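Local coordinates for protein intermedilysin (Streptococcus intermedius, PDB 5IMW) that probably lyses host cells by binding cholesterol-containing membranes, changing shape and assembling with other copies into a membrane-inserted oligomeric pore, at residues Val103-Leu108 / His144-Arg149; Leu284-Ile289 / Thr306-Thr311. All coordinates share one frame; numbering follows the deposited sequence.

Interaction 1 of 2, residues Val103-Leu108 / His144-Arg149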
loop_
_atom_site.group_PDB
_atom_site.type_symbol
_atom_site.label_atom_id
_atom_site.label_comp_id
_atom_site.label_asym_id
_atom_site.label_seq_id
_atom_site.Cartn_x
_atom_site.Cartn_y
_atom_site.Cartn_z
ATOM N N VAL A 103 -29.511 6.294 -2.158
ATOM C CA VAL A 103 -28.899 5.160 -1.478
ATOM C C VAL A 103 -29.008 3.936 -2.375
ATOM O O VAL A 103 -30.019 3.744 -3.060
ATOM C CB VAL A 103 -29.553 4.889 -0.108
ATOM C CG1 VAL A 103 -28.798 3.798 0.632
ATOM C CG2 VAL A 103 -29.600 6.165 0.719
ATOM N N ASN A 104 -27.966 3.104 -2.363
ATOM C CA ASN A 104 -27.849 1.973 -3.274
ATOM C C ASN A 104 -28.195 0.646 -2.607
ATOM O O ASN A 104 -27.710 -0.407 -3.038
ATOM C CB ASN A 104 -26.437 1.914 -3.854
ATOM C CG ASN A 104 -25.397 1.543 -2.814
ATOM O OD1 ASN A 104 -25.596 1.750 -1.617
ATOM N ND2 ASN A 104 -24.280 0.992 -3.269
ATOM N N LEU A 105 -29.016 0.670 -1.564
ATOM C CA LEU A 105 -29.421 -0.573 -0.927
ATOM C C LEU A 105 -30.263 -1.400 -1.897
ATOM O O LEU A 105 -31.036 -0.841 -2.683
ATOM C CB LEU A 105 -30.202 -0.291 0.357
ATOM C CG LEU A 105 -29.329 -0.174 1.609
ATOM C CD1 LEU A 105 -30.082 0.477 2.756
ATOM C CD2 LEU A 105 -28.823 -1.549 2.023
ATOM N N PRO A 106 -30.133 -2.726 -1.876
ATOM C CA PRO A 106 -30.751 -3.540 -2.927
ATOM C C PRO A 106 -32.262 -3.613 -2.790
ATOM O O PRO A 106 -32.818 -3.592 -1.689
ATOM C CB PRO A 106 -30.111 -4.917 -2.728
ATOM C CG PRO A 106 -29.813 -4.971 -1.277
ATOM C CD PRO A 106 -29.459 -3.559 -0.864
ATOM N N GLY A 107 -32.926 -3.717 -3.940
ATOM C CA GLY A 107 -34.366 -3.754 -4.012
ATOM C C GLY A 107 -35.015 -2.398 -4.198
ATOM O O GLY A 107 -36.111 -2.323 -4.759
ATOM N N LEU A 108 -34.352 -1.326 -3.758
ATOM C CA LEU A 108 -34.932 0.013 -3.740
ATOM C C LEU A 108 -35.752 0.287 -4.993
ATOM O O LEU A 108 -35.284 0.099 -6.119
ATOM C CB LEU A 108 -33.823 1.055 -3.585
ATOM C CG LEU A 108 -33.745 1.658 -2.175
ATOM C CD1 LEU A 108 -34.984 2.485 -1.896
ATOM C CD2 LEU A 108 -33.563 0.603 -1.090
ATOM N N HIS A 144 -33.644 -9.496 0.944
ATOM C CA HIS A 144 -32.453 -9.039 0.243
ATOM C C HIS A 144 -31.239 -9.082 1.163
ATOM O O HIS A 144 -31.328 -8.743 2.347
ATOM C CB HIS A 144 -32.647 -7.619 -0.291
ATOM C CG HIS A 144 -33.445 -7.552 -1.557
ATOM N ND1 HIS A 144 -34.748 -7.106 -1.595
ATOM C CD2 HIS A 144 -33.121 -7.874 -2.832
ATOM C CE1 HIS A 144 -35.194 -7.154 -2.837
ATOM N NE2 HIS A 144 -34.225 -7.618 -3.608
ATOM N N ALA A 145 -30.102 -9.498 0.607
ATOM C CA ALA A 145 -28.842 -9.566 1.332
ATOM C C ALA A 145 -27.809 -8.691 0.640
ATOM O O ALA A 145 -27.735 -8.661 -0.592
ATOM C CB ALA A 145 -28.330 -11.005 1.423
ATOM N N VAL A 146 -27.016 -7.978 1.435
ATOM C CA VAL A 146 -26.023 -7.045 0.902
ATOM C C VAL A 146 -24.614 -7.530 1.227
ATOM O O VAL A 146 -24.159 -7.366 2.370
ATOM C CB VAL A 146 -26.225 -5.631 1.465
ATOM C CG1 VAL A 146 -25.568 -4.602 0.546
ATOM C CG2 VAL A 146 -27.697 -5.330 1.660
ATOM N N PRO A 147 -23.877 -8.096 0.273
ATOM C CA PRO A 147 -22.503 -8.510 0.569
ATOM C C PRO A 147 -21.574 -7.312 0.673
ATOM O O PRO A 147 -21.634 -6.376 -0.129
ATOM C CB PRO A 147 -22.136 -9.398 -0.625
ATOM C CG PRO A 147 -22.938 -8.848 -1.744
ATOM C CD PRO A 147 -24.233 -8.363 -1.134
ATOM N N ALA A 148 -20.709 -7.346 1.683
ATOM C CA ALA A 148 -19.753 -6.267 1.878
ATOM C C ALA A 148 -18.835 -6.150 0.668
ATOM O O ALA A 148 -18.457 -7.153 0.057
ATOM C CB ALA A 148 -18.933 -6.512 3.144
ATOM N N ARG A 149 -18.495 -4.916 0.308
ATOM C CA ARG A 149 -17.527 -4.644 -0.747
ATOM C C ARG A 149 -16.192 -4.270 -0.116
ATOM O O ARG A 149 -16.131 -3.375 0.735
ATOM C CB ARG A 149 -18.017 -3.530 -1.673
ATOM C CG ARG A 149 -18.764 -4.055 -2.886
ATOM C CD ARG A 149 -19.167 -2.952 -3.849
ATOM N NE ARG A 149 -20.618 -2.805 -3.922
ATOM C CZ ARG A 149 -21.273 -2.245 -4.935
ATOM N NH1 ARG A 149 -20.612 -1.779 -5.987
ATOM N NH2 ARG A 149 -22.596 -2.162 -4.902
#
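His-144 lays one face of its imidazole over the turn made by Pro-106 and Gly-107. Gly-107 CA sits 4.0 Å from the centroid of the His-144 ring and 26° off its normal, a CH-pi contact displaced toward the rim near CE1. The carbonyl oxygen of Pro-106 lies over the same face; a hydrogen bond from the indole of Trp-136, on helix 122-140, holds this oxygen. Leu-105 to Leu-108 form a type II turn with the classic Pro-Gly pair at its corner, and the positive phi of Gly-107 is what that place in the turn demands. At the base of the histidine, CB approaches Pro-106 CG at 4.0 Å, the two side chains sliding past each other in opposite directions.

Ala-145 turns its methyl away, so the next inward side chain is Val-146. Its CG1 is anti to the backbone N (chi1 -159°), which leaves CG2 to meet the turn: this methyl rests 3.6 Å from Pro-106 CD and as near to CG of the same proline. Leu-105 brings CD2 to 4.0 Å from Val-146 CG2, the two side chains crossing at about a right angle, and both also touch Trp-136.

Farther along, Arg-149 bends at chi3 and swings its guanidinium back toward Asn-104. NH2 of Arg-149 stops 3.9 Å from Asn-104 ND2, an oblique meeting of two nitrogens with the planes 37° apart. The amide's OD1 is instead taken by the backbone N of Thr-203.

No hydrogen bond spans the two segments. Apolar and CH-pi packing therefore joins the two loops, whereas the polar groups beside it are bound by their neighbours, the Pro-106 carbonyl by helix 122-140 and the Asn-104 amide by strand 202-206.

Interaction 2 of 2, residues Leu284-Ile289 / Thr306-Thr311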
loop_
_atom_site.group_PDB
_atom_site.type_symbol
_atom_site.label_atom_id
_atom_site.label_comp_id
_atom_site.label_asym_id
_atom_site.label_seq_id
_atom_site.Cartn_x
_atom_site.Cartn_y
_atom_site.Cartn_z
ATOM N N LEU A 284 2.949 -20.906 5.169
ATOM C CA LEU A 284 2.944 -21.165 6.607
ATOM C C LEU A 284 3.785 -20.148 7.370
ATOM O O LEU A 284 4.890 -19.790 6.953
ATOM C CB LEU A 284 3.456 -22.580 6.889
ATOM C CG LEU A 284 2.581 -23.729 6.374
ATOM C CD1 LEU A 284 3.118 -24.281 5.059
ATOM C CD2 LEU A 284 2.469 -24.837 7.413
ATOM N N LYS A 285 3.247 -19.690 8.505
ATOM C CA LYS A 285 3.887 -18.659 9.316
ATOM C C LYS A 285 3.087 -18.382 10.584
ATOM O O LYS A 285 1.876 -18.150 10.515
ATOM C CB LYS A 285 4.038 -17.365 8.514
ATOM C CG LYS A 285 5.329 -16.618 8.760
ATOM C CD LYS A 285 5.316 -15.864 10.076
ATOM C CE LYS A 285 6.319 -16.426 11.073
ATOM N NZ LYS A 285 6.707 -15.438 12.112
ATOM N N ASN A 286 3.750 -18.405 11.742
ATOM C CA ASN A 286 3.143 -18.041 13.021
ATOM C C ASN A 286 3.696 -16.687 13.454
ATOM O O ASN A 286 4.870 -16.578 13.823
ATOM C CB ASN A 286 3.413 -19.110 14.077
ATOM C CG ASN A 286 2.622 -20.379 13.833
ATOM O OD1 ASN A 286 2.246 -20.682 12.701
ATOM N ND2 ASN A 286 2.356 -21.123 14.898
ATOM N N THR A 287 2.848 -15.664 13.417
ATOM C CA THR A 287 3.210 -14.299 13.777
ATOM C C THR A 287 2.340 -13.813 14.933
ATOM O O THR A 287 1.474 -14.529 15.441
ATOM C CB THR A 287 3.057 -13.362 12.574
ATOM O OG1 THR A 287 2.194 -13.967 11.602
ATOM C CG2 THR A 287 4.409 -13.057 11.939
ATOM N N LYS A 288 2.594 -12.575 15.352
ATOM C CA LYS A 288 1.746 -11.855 16.289
ATOM C C LYS A 288 0.948 -10.799 15.533
ATOM O O LYS A 288 1.446 -10.190 14.581
ATOM C CB LYS A 288 2.575 -11.192 17.395
ATOM C CG LYS A 288 2.914 -12.102 18.570
ATOM C CD LYS A 288 3.543 -13.410 18.123
ATOM C CE LYS A 288 4.024 -14.230 19.312
ATOM N NZ LYS A 288 2.926 -14.524 20.276
ATOM N N ILE A 289 -0.298 -10.591 15.956
ATOM C CA ILE A 289 -1.209 -9.674 15.280
ATOM C C ILE A 289 -1.779 -8.697 16.298
ATOM O O ILE A 289 -1.954 -9.024 17.477
ATOM C CB ILE A 289 -2.361 -10.416 14.559
ATOM C CG1 ILE A 289 -1.829 -11.568 13.689
ATOM C CG2 ILE A 289 -3.197 -9.421 13.749
ATOM C CD1 ILE A 289 -1.996 -11.386 12.201
ATOM N N THR A 306 -3.319 -10.150 19.591
ATOM C CA THR A 306 -3.186 -11.611 19.597
ATOM C C THR A 306 -3.977 -12.227 18.446
ATOM O O THR A 306 -4.727 -11.528 17.758
ATOM C CB THR A 306 -3.630 -12.235 20.934
ATOM O OG1 THR A 306 -2.771 -13.334 21.260
ATOM C CG2 THR A 306 -5.071 -12.762 20.874
ATOM N N GLY A 307 -3.827 -13.536 18.243
ATOM C CA GLY A 307 -4.452 -14.212 17.125
ATOM C C GLY A 307 -3.433 -14.566 16.061
ATOM O O GLY A 307 -2.500 -13.796 15.815
ATOM N N ASN A 308 -3.589 -15.726 15.427
ATOM C CA ASN A 308 -2.654 -16.195 14.409
ATOM C C ASN A 308 -3.422 -16.407 13.111
ATOM O O ASN A 308 -4.168 -17.382 12.972
ATOM C CB ASN A 308 -1.944 -17.470 14.863
ATOM C CG ASN A 308 -1.015 -17.229 16.044
ATOM O OD1 ASN A 308 -1.201 -16.280 16.807
ATOM N ND2 ASN A 308 -0.007 -18.083 16.195
ATOM N N ILE A 309 -3.240 -15.478 12.175
ATOM C CA ILE A 309 -3.863 -15.459 10.851
ATOM C C ILE A 309 -5.305 -15.978 10.825
ATOM O O ILE A 309 -6.201 -15.283 10.333
ATOM C CB ILE A 309 -2.979 -16.211 9.829
ATOM C CG1 ILE A 309 -3.309 -15.753 8.405
ATOM C CG2 ILE A 309 -3.094 -17.731 9.952
ATOM C CD1 ILE A 309 -2.918 -14.311 8.129
ATOM N N ASP A 310 -5.554 -17.196 11.321
ATOM C CA ASP A 310 -6.910 -17.740 11.259
ATOM C C ASP A 310 -7.882 -16.881 12.064
ATOM O O ASP A 310 -9.009 -16.626 11.622
ATOM C CB ASP A 310 -6.931 -19.190 11.753
ATOM C CG ASP A 310 -8.008 -20.034 11.071
ATOM O OD1 ASP A 310 -8.134 -19.964 9.829
ATOM O OD2 ASP A 310 -8.715 -20.785 11.776
ATOM N N THR A 311 -7.466 -16.428 13.251
ATOM C CA THR A 311 -8.264 -15.449 13.986
ATOM C C THR A 311 -8.512 -14.208 13.140
ATOM O O THR A 311 -9.606 -13.632 13.170
ATOM C CB THR A 311 -7.566 -15.066 15.291
ATOM O OG1 THR A 311 -6.146 -15.163 15.121
ATOM C CG2 THR A 311 -8.011 -15.969 16.431
#
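Ile-289 and Thr-306 meet through the backbone: Thr-306 N donates to Ile-289 O at 2.8 Å, with an N-H...O angle of 152°. This bond prolongs the pairing of strands 288-294 and 304-305 by one residue. Beside it lies the close-packed part, centred on Ile-289, which is buried and loses more surface to the other segment than any other residue here. It sets its CG1 beside its own backbone N (chi1 -49°) and so directs that branch over the Gly-307 carbonyl. Farther out on the same branch, CD1 reaches to 4.3 Å from Ile-309 N, at the N-cap position of helix 310-318.

The other side is looser and faces solvent. Asn-308 extends its amide alongside the Thr-287 carbonyl and meets Asn-286 with the two side chains crossing at about a right angle. Nearby, Lys-285 folds back so that NZ bonds to Asn-286 O from above the carbonyl plane.

On strand 246-254, Val-250 and Phe-252 touch Ile-289, while Thr-254 touches Thr-287. The isoleucine thus bridges this strand and the connection that runs from edge strand 304-305 into helix 310-318.

Along the chain, both segments of interaction 1 come before those of interaction 2; their centres are 32 Å apart and their nearest atoms about 15 Å. Both concern the antiparallel sheet of five strands, at its two outer edges: 144-149 leads into outermost strand 149-156, whereas 306-311 leaves the opposite outermost strand, 304-305. Interaction 1 sets the loop that follows strand 99-103 of the seven-strand sheet against the loop that leads into strand 149-156, while interaction 2 stays at one edge. That edge carries the disulfide Cys-290 to Cys-305. In cholesterol-dependent cytolysins this edge is thought to open during oligomerisation, and the covalent link is consistent with a toxin held in its unopened form.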